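Hypothetical protein (Leishmania major, PDB 3LJN) is of unknown function but, as an ankyrin repeat protein, probably binds partner proteins through its stacked repeats. Local coordinates at residues A[64-77]-A[98-112]. Numbering follows the deposited sequence.
Sequences GCVDTAKYLASVGE and DLVVALVEGAKERGQ
The CB of Ala-73 sits in a shallow hollow of helix 98-110 floored by Gly-106 CA and the carbonyl of Leu-103. Because Gly-106 carries no side chain, the backbones close in there, Ser-74 CA to Gly-106 CA being 4.3 Å, and Ser-74 CA directs a C-H at Gly-106 O. One turn back the bump comes from the other helix: Ala-102 CB lodges between Val-66 O, Val-66 CG1 and Lys-70 CB. Leu-99, its CG anti to the backbone N (chi1 175°), drives CD1 between Gly-64 O and Ala-69 CB, and Val-66 CG2 meets Leu-99 CA. With glycine and alanines at the interface, the axes approach to 6.8 Å at 29°, the near-parallel side-by-side stacking characteristic of an ankyrin repeat array; Leu-72 faces helix 33-41 and Val-100 helix 153-162. The extended Lys-70 reaches Glu-105, NZ meeting OE2 at 3.2 Å from above the carboxylate plane. At the C-terminal end Arg-110, bent at chi3 (60°), gives NE to Ala-73 O (2.8 Å) within its guanidinium plane. Glu-77 CB lies over one guanidinium face, toward its rim, and Glu-77 OE2 forms a long salt bridge to Arg-110 NH1 (3.6 Å). Gln-112 OE1 accepts from Arg-110 NH1, its NE2 being bonded to Ser-116.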
ATOM      1  N   GLY A  64     -15.650  20.403  -2.023  1.00 43.04           N
ATOM      2  CA  GLY A  64     -16.798  19.640  -2.527  1.00 44.28           C
ATOM      3  C   GLY A  64     -16.788  19.838  -4.018  1.00 43.20           C
ATOM      4  O   GLY A  64     -15.930  19.268  -4.686  1.00 42.29           O
ATOM      5  N   CYS A  65     -17.706  20.646  -4.549  1.00 43.56           N
ATOM      6  CA  CYS A  65     -17.659  21.089  -5.965  1.00 42.64           C
ATOM      7  C   CYS A  65     -17.428  19.967  -6.986  1.00 42.57           C
ATOM      8  O   CYS A  65     -16.508  20.037  -7.816  1.00 41.37           O
ATOM      9  CB  CYS A  65     -16.580  22.155  -6.125  1.00 41.00           C
ATOM     10  SG  CYS A  65     -16.786  23.503  -4.936  1.00 41.48           S
ATOM     11  N   VAL A  66     -18.274  18.940  -6.915  1.00 44.21           N
ATOM     12  CA  VAL A  66     -18.138  17.756  -7.767  1.00 44.72           C
ATOM     13  C   VAL A  66     -18.049  18.099  -9.252  1.00 44.17           C
ATOM     14  O   VAL A  66     -17.160  17.606  -9.945  1.00 43.65           O
ATOM     15  CB  VAL A  66     -19.283  16.741  -7.519  1.00 47.07           C
ATOM     16  CG1 VAL A  66     -19.570  15.911  -8.773  1.00 48.07           C
ATOM     17  CG2 VAL A  66     -18.937  15.850  -6.333  1.00 47.83           C
ATOM     18  N   ASP A  67     -18.949  18.963  -9.720  1.00 44.57           N
ATOM     19  CA  ASP A  67     -19.077  19.280 -11.148  1.00 44.57           C
ATOM     20  C   ASP A  67     -17.939  20.175 -11.658  1.00 42.78           C
ATOM     21  O   ASP A  67     -17.374  19.913 -12.722  1.00 42.61           O
ATOM     22  CB  ASP A  67     -20.452  19.893 -11.405  1.00 45.99           C
ATOM     23  CG  ASP A  67     -21.621  18.941 -10.966  1.00 48.27           C
ATOM     24  OD1 ASP A  67     -21.535  17.692 -11.175  1.00 49.12           O
ATOM     25  OD2 ASP A  67     -22.643  19.426 -10.409  1.00 49.57           O
ATOM     26  N   THR A  68     -17.592  21.209 -10.893  1.00 41.75           N
ATOM     27  CA  THR A  68     -16.399  22.020 -11.154  1.00 40.26           C
ATOM     28  C   THR A  68     -15.131  21.162 -11.192  1.00 39.58           C
ATOM     29  O   THR A  68     -14.253  21.375 -12.036  1.00 39.05           O
ATOM     30  CB  THR A  68     -16.201  23.088 -10.053  1.00 39.66           C
ATOM     31  OG1 THR A  68     -17.399  23.863  -9.902  1.00 40.72           O
ATOM     32  CG2 THR A  68     -15.035  23.996 -10.366  1.00 38.50           C
ATOM     33  N   ALA A  69     -15.028  20.200 -10.272  1.00 39.89           N
ATOM     34  CA  ALA A  69     -13.864  19.310 -10.207  1.00 39.66           C
ATOM     35  C   ALA A  69     -13.799  18.435 -11.446  1.00 40.54           C
ATOM     36  O   ALA A  69     -12.767  18.363 -12.107  1.00 40.29           O
ATOM     37  CB  ALA A  69     -13.929  18.449  -8.961  1.00 40.26           C
ATOM     38  N   LYS A  70     -14.922  17.786 -11.756  1.00 41.90           N
ATOM     39  CA  LYS A  70     -15.060  17.001 -12.973  1.00 43.17           C
ATOM     40  C   LYS A  70     -14.596  17.793 -14.184  1.00 42.69           C
ATOM     41  O   LYS A  70     -13.812  17.296 -14.996  1.00 43.22           O
ATOM     42  CB  LYS A  70     -16.509  16.573 -13.182  1.00 44.80           C
ATOM     43  CG  LYS A  70     -16.725  15.754 -14.448  1.00 46.50           C
ATOM     44  CD  LYS A  70     -17.900  14.768 -14.331  1.00 48.69           C
ATOM     45  CE  LYS A  70     -17.794  13.683 -15.428  1.00 50.68           C
ATOM     46  NZ  LYS A  70     -18.977  12.764 -15.531  1.00 53.26           N
ATOM     47  N   TYR A  71     -15.061  19.029 -14.301  1.00 41.98           N
ATOM     48  CA  TYR A  71     -14.625  19.857 -15.402  1.00 41.73           C
ATOM     49  C   TYR A  71     -13.128  20.137 -15.369  1.00 40.75           C
ATOM     50  O   TYR A  71     -12.429  19.796 -16.309  1.00 41.40           O
ATOM     51  CB  TYR A  71     -15.390  21.177 -15.482  1.00 41.46           C
ATOM     52  CG  TYR A  71     -14.873  22.002 -16.622  1.00 41.47           C
ATOM     53  CD1 TYR A  71     -15.020  21.561 -17.923  1.00 42.81           C
ATOM     54  CD2 TYR A  71     -14.170  23.181 -16.402  1.00 40.43           C
ATOM     55  CE1 TYR A  71     -14.513  22.284 -18.989  1.00 43.15           C
ATOM     56  CE2 TYR A  71     -13.658  23.920 -17.465  1.00 40.76           C
ATOM     57  CZ  TYR A  71     -13.832  23.459 -18.748  1.00 42.11           C
ATOM     58  OH  TYR A  71     -13.345  24.169 -19.809  1.00 42.76           O
ATOM     59  N   LEU A  72     -12.635  20.763 -14.308  1.00 39.50           N
ATOM     60  CA  LEU A  72     -11.206  21.148 -14.253  1.00 38.79           C
ATOM     61  C   LEU A  72     -10.249  19.957 -14.438  1.00 39.51           C
ATOM     62  O   LEU A  72      -9.179  20.115 -15.022  1.00 39.75           O
ATOM     63  CB  LEU A  72     -10.873  21.883 -12.941  1.00 37.67           C
ATOM     64  CG  LEU A  72     -11.333  23.347 -12.831  1.00 37.20           C
ATOM     65  CD1 LEU A  72     -11.255  23.832 -11.420  1.00 36.59           C
ATOM     66  CD2 LEU A  72     -10.514  24.262 -13.725  1.00 37.18           C
ATOM     67  N   ALA A  73     -10.639  18.777 -13.945  1.00 40.18           N
ATOM     68  CA  ALA A  73      -9.855  17.555 -14.128  1.00 41.35           C
ATOM     69  C   ALA A  73      -9.697  17.194 -15.611  1.00 42.78           C
ATOM     70  O   ALA A  73      -8.717  16.569 -16.013  1.00 43.88           O
ATOM     71  CB  ALA A  73     -10.497  16.398 -13.373  1.00 42.17           C
ATOM     72  N   SER A  74     -10.668  17.585 -16.420  1.00 43.08           N
ATOM     73  CA  SER A  74     -10.645  17.265 -17.836  1.00 44.73           C
ATOM     74  C   SER A  74      -9.797  18.237 -18.666  1.00 44.60           C
ATOM     75  O   SER A  74      -9.447  17.938 -19.807  1.00 46.25           O
ATOM     76  CB  SER A  74     -12.074  17.245 -18.382  1.00 45.49           C
ATOM     77  OG  SER A  74     -12.550  18.571 -18.602  1.00 44.52           O
ATOM     78  N   VAL A  75      -9.467  19.393 -18.108  1.00 42.98           N
ATOM     79  CA  VAL A  75      -8.814  20.449 -18.888  1.00 43.06           C
ATOM     80  C   VAL A  75      -7.323  20.605 -18.583  1.00 42.97           C
ATOM     81  O   VAL A  75      -6.566  21.106 -19.423  1.00 43.88           O
ATOM     82  CB  VAL A  75      -9.533  21.811 -18.687  1.00 41.89           C
ATOM     83  CG1 VAL A  75      -8.677  22.938 -19.169  1.00 41.94           C
ATOM     84  CG2 VAL A  75     -10.856  21.824 -19.437  1.00 42.71           C
ATOM     85  N   GLY A  76      -6.902  20.181 -17.390  1.00 42.17           N
ATOM     86  CA  GLY A  76      -5.532  20.414 -16.943  1.00 42.15           C
ATOM     87  C   GLY A  76      -5.018  19.503 -15.844  1.00 42.11           C
ATOM     88  O   GLY A  76      -5.630  19.382 -14.773  1.00 41.01           O
ATOM     89  N   GLU A  77      -3.880  18.871 -16.126  1.00 43.64           N
ATOM     90  CA  GLU A  77      -3.111  18.138 -15.125  1.00 44.00           C
ATOM     91  C   GLU A  77      -2.388  19.149 -14.215  1.00 42.87           C
ATOM     92  O   GLU A  77      -1.565  19.961 -14.697  1.00 43.32           O
ATOM     93  CB  GLU A  77      -2.092  17.241 -15.840  1.00 46.48           C
ATOM     94  CG  GLU A  77      -1.365  16.219 -14.981  1.00 47.57           C
ATOM     95  CD  GLU A  77      -0.699  15.114 -15.833  1.00 50.55           C
ATOM     96  OE1 GLU A  77       0.314  15.394 -16.532  1.00 52.11           O
ATOM     97  OE2 GLU A  77      -1.193  13.960 -15.809  1.00 51.67           O
ATOM     98  N   ASP A  98     -18.166  10.741  -4.069  1.00 63.56           N
ATOM     99  CA  ASP A  98     -18.588  11.158  -5.415  1.00 62.82           C
ATOM    100  C   ASP A  98     -17.560  12.075  -6.062  1.00 60.47           C
ATOM    101  O   ASP A  98     -17.333  12.006  -7.271  1.00 59.19           O
ATOM    102  CB  ASP A  98     -20.000  11.790  -5.445  1.00 65.19           C
ATOM    103  CG  ASP A  98     -20.316  12.654  -4.210  1.00 67.23           C
ATOM    104  OD1 ASP A  98     -19.412  13.384  -3.728  1.00 66.26           O
ATOM    105  OD2 ASP A  98     -21.482  12.605  -3.728  1.00 70.29           O
ATOM    106  N   LEU A  99     -16.916  12.904  -5.248  1.00 60.34           N
ATOM    107  CA  LEU A  99     -15.883  13.823  -5.730  1.00 58.76           C
ATOM    108  C   LEU A  99     -14.647  13.103  -6.259  1.00 56.74           C
ATOM    109  O   LEU A  99     -13.953  13.612  -7.123  1.00 55.62           O
ATOM    110  CB  LEU A  99     -15.476  14.778  -4.612  1.00 59.80           C
ATOM    111  CG  LEU A  99     -14.327  15.737  -4.886  1.00 58.91           C
ATOM    112  CD1 LEU A  99     -14.610  16.581  -6.109  1.00 58.68           C
ATOM    113  CD2 LEU A  99     -14.110  16.600  -3.663  1.00 60.80           C
ATOM    114  N   VAL A 100     -14.373  11.927  -5.730  1.00 56.70           N
ATOM    115  CA  VAL A 100     -13.246  11.141  -6.188  1.00 55.35           C
ATOM    116  C   VAL A 100     -13.563  10.480  -7.521  1.00 55.15           C
ATOM    117  O   VAL A 100     -12.689  10.360  -8.377  1.00 54.24           O
ATOM    118  CB  VAL A 100     -12.859  10.075  -5.156  1.00 55.79           C
ATOM    119  CG1 VAL A 100     -11.801   9.127  -5.723  1.00 54.93           C
ATOM    120  CG2 VAL A 100     -12.370  10.746  -3.881  1.00 56.11           C
ATOM    121  N   VAL A 101     -14.806  10.050  -7.710  1.00 56.43           N
ATOM    122  CA  VAL A 101     -15.200   9.497  -9.008  1.00 56.70           C
ATOM    123  C   VAL A 101     -15.163  10.613 -10.068  1.00 55.82           C
ATOM    124  O   VAL A 101     -14.554  10.452 -11.124  1.00 55.27           O
ATOM    125  CB  VAL A 101     -16.579   8.830  -8.967  1.00 58.76           C
ATOM    126  CG1 VAL A 101     -16.886   8.214 -10.317  1.00 59.38           C
ATOM    127  CG2 VAL A 101     -16.630   7.768  -7.878  1.00 60.10           C
ATOM    128  N   ALA A 102     -15.795  11.746  -9.751  1.00 56.12           N
ATOM    129  CA  ALA A 102     -15.748  12.961 -10.578  1.00 55.62           C
ATOM    130  C   ALA A 102     -14.350  13.210 -11.091  1.00 54.36           C
ATOM    131  O   ALA A 102     -14.130  13.287 -12.298  1.00 54.12           O
ATOM    132  CB  ALA A 102     -16.218  14.178  -9.764  1.00 56.45           C
ATOM    133  N   LEU A 103     -13.419  13.331 -10.147  1.00 53.93           N
ATOM    134  CA  LEU A 103     -12.014  13.619 -10.417  1.00 53.21           C
ATOM    135  C   LEU A 103     -11.429  12.630 -11.406  1.00 52.95           C
ATOM    136  O   LEU A 103     -10.696  12.999 -12.298  1.00 52.93           O
ATOM    137  CB  LEU A 103     -11.223  13.536  -9.117  1.00 53.11           C
ATOM    138  CG  LEU A 103      -9.976  14.414  -9.009  1.00 53.09           C
ATOM    139  CD1 LEU A 103     -10.322  15.756  -8.355  1.00 54.11           C
ATOM    140  CD2 LEU A 103      -8.875  13.699  -8.230  1.00 52.83           C
ATOM    141  N   VAL A 104     -11.770  11.363 -11.230  1.00 53.27           N
ATOM    142  CA  VAL A 104     -11.251  10.289 -12.066  1.00 53.71           C
ATOM    143  C   VAL A 104     -11.801  10.342 -13.484  1.00 54.35           C
ATOM    144  O   VAL A 104     -11.055  10.166 -14.440  1.00 54.81           O
ATOM    145  CB  VAL A 104     -11.587   8.920 -11.456  1.00 54.52           C
ATOM    146  CG1 VAL A 104     -11.528   7.838 -12.506  1.00 55.84           C
ATOM    147  CG2 VAL A 104     -10.645   8.614 -10.301  1.00 54.11           C
ATOM    148  N   GLU A 105     -13.109  10.565 -13.606  1.00 54.73           N
ATOM    149  CA  GLU A 105     -13.787  10.661 -14.910  1.00 55.51           C
ATOM    150  C   GLU A 105     -13.376  11.942 -15.648  1.00 54.98           C
ATOM    151  O   GLU A 105     -13.251  11.947 -16.863  1.00 55.65           O
ATOM    152  CB  GLU A 105     -15.312  10.593 -14.737  1.00 56.35           C
ATOM    153  CG  GLU A 105     -15.820   9.252 -14.146  1.00 57.65           C
ATOM    154  CD  GLU A 105     -17.334   9.231 -13.859  1.00 59.03           C
ATOM    155  OE1 GLU A 105     -17.909   8.122 -13.716  1.00 60.85           O
ATOM    156  OE2 GLU A 105     -17.948  10.325 -13.776  1.00 58.73           O
ATOM    157  N   GLY A 106     -13.150  13.026 -14.921  1.00 54.22           N
ATOM    158  CA  GLY A 106     -12.525  14.193 -15.518  1.00 54.18           C
ATOM    159  C   GLY A 106     -11.212  13.815 -16.185  1.00 54.49           C
ATOM    160  O   GLY A 106     -10.991  14.139 -17.340  1.00 55.26           O
ATOM    161  N   ALA A 107     -10.351  13.110 -15.460  1.00 54.23           N
ATOM    162  CA  ALA A 107      -9.023  12.746 -15.953  1.00 54.94           C
ATOM    163  C   ALA A 107      -9.055  11.682 -17.048  1.00 56.22           C
ATOM    164  O   ALA A 107      -8.198  11.681 -17.924  1.00 57.50           O
ATOM    165  CB  ALA A 107      -8.150  12.281 -14.806  1.00 54.51           C
ATOM    166  N   LYS A 108     -10.026  10.771 -16.982  1.00 56.39           N
ATOM    167  CA  LYS A 108     -10.243   9.786 -18.050  1.00 58.19           C
ATOM    168  C   LYS A 108     -10.480  10.467 -19.399  1.00 59.07           C
ATOM    169  O   LYS A 108      -9.800  10.138 -20.372  1.00 60.85           O
ATOM    170  CB  LYS A 108     -11.419   8.845 -17.741  1.00 58.67           C
ATOM    171  CG  LYS A 108     -11.059   7.597 -16.928  1.00 59.30           C
ATOM    172  CD  LYS A 108     -11.602   6.296 -17.571  1.00 61.87           C
ATOM    173  CE  LYS A 108     -13.128   6.167 -17.483  1.00 62.31           C
ATOM    174  NZ  LYS A 108     -13.605   5.499 -16.226  1.00 62.40           N
ATOM    175  N   GLU A 109     -11.432  11.407 -19.455  1.00 58.20           N
ATOM    176  CA  GLU A 109     -11.696  12.191 -20.680  1.00 59.02           C
ATOM    177  C   GLU A 109     -10.414  12.764 -21.274  1.00 59.87           C
ATOM    178  O   GLU A 109     -10.237  12.781 -22.488  1.00 61.62           O
ATOM    179  CB  GLU A 109     -12.662  13.358 -20.410  1.00 57.95           C
ATOM    180  CG  GLU A 109     -14.147  12.967 -20.251  1.00 58.00           C
ATOM    181  CD  GLU A 109     -15.126  14.172 -20.313  1.00 57.70           C
ATOM    182  OE1 GLU A 109     -14.651  15.337 -20.359  1.00 57.39           O
ATOM    183  OE2 GLU A 109     -16.371  13.950 -20.323  1.00 58.20           O
ATOM    184  N   ARG A 110      -9.534  13.230 -20.393  1.00 58.98           N
ATOM    185  CA  ARG A 110      -8.303  13.900 -20.771  1.00 60.06           C
ATOM    186  C   ARG A 110      -7.201  12.953 -21.273  1.00 61.99           C
ATOM    187  O   ARG A 110      -6.262  13.397 -21.920  1.00 63.77           O
ATOM    188  CB  ARG A 110      -7.812  14.744 -19.578  1.00 58.88           C
ATOM    189  CG  ARG A 110      -6.355  15.211 -19.639  1.00 60.28           C
ATOM    190  CD  ARG A 110      -6.048  16.316 -18.631  1.00 59.72           C
ATOM    191  NE  ARG A 110      -6.274  15.961 -17.230  1.00 57.98           N
ATOM    192  CZ  ARG A 110      -5.507  15.141 -16.517  1.00 57.75           C
ATOM    193  NH1 ARG A 110      -4.464  14.535 -17.077  1.00 59.22           N
ATOM    194  NH2 ARG A 110      -5.789  14.906 -15.238  1.00 56.37           N
ATOM    195  N   GLY A 111      -7.299  11.662 -20.976  1.00 62.12           N
ATOM    196  CA  GLY A 111      -6.336  10.681 -21.494  1.00 64.53           C
ATOM    197  C   GLY A 111      -5.490   9.966 -20.454  1.00 64.26           C
ATOM    198  O   GLY A 111      -4.925   8.918 -20.746  1.00 66.36           O
ATOM    199  N   GLN A 112      -5.389  10.528 -19.250  1.00 62.04           N
ATOM    200  CA  GLN A 112      -4.653   9.889 -18.156  1.00 61.64           C
ATOM    201  C   GLN A 112      -5.509   8.842 -17.455  1.00 60.75           C
ATOM    202  O   GLN A 112      -6.660   9.096 -17.097  1.00 59.22           O
ATOM    203  CB  GLN A 112      -4.183  10.912 -17.121  1.00 60.10           C
ATOM    204  CG  GLN A 112      -3.268  10.300 -16.066  1.00 60.06           C
ATOM    205  CD  GLN A 112      -2.874  11.269 -14.969  1.00 58.84           C
ATOM    206  OE1 GLN A 112      -3.397  12.391 -14.878  1.00 57.99           O
ATOM    207  NE2 GLN A 112      -1.949  10.831 -14.109  1.00 59.09           N
TER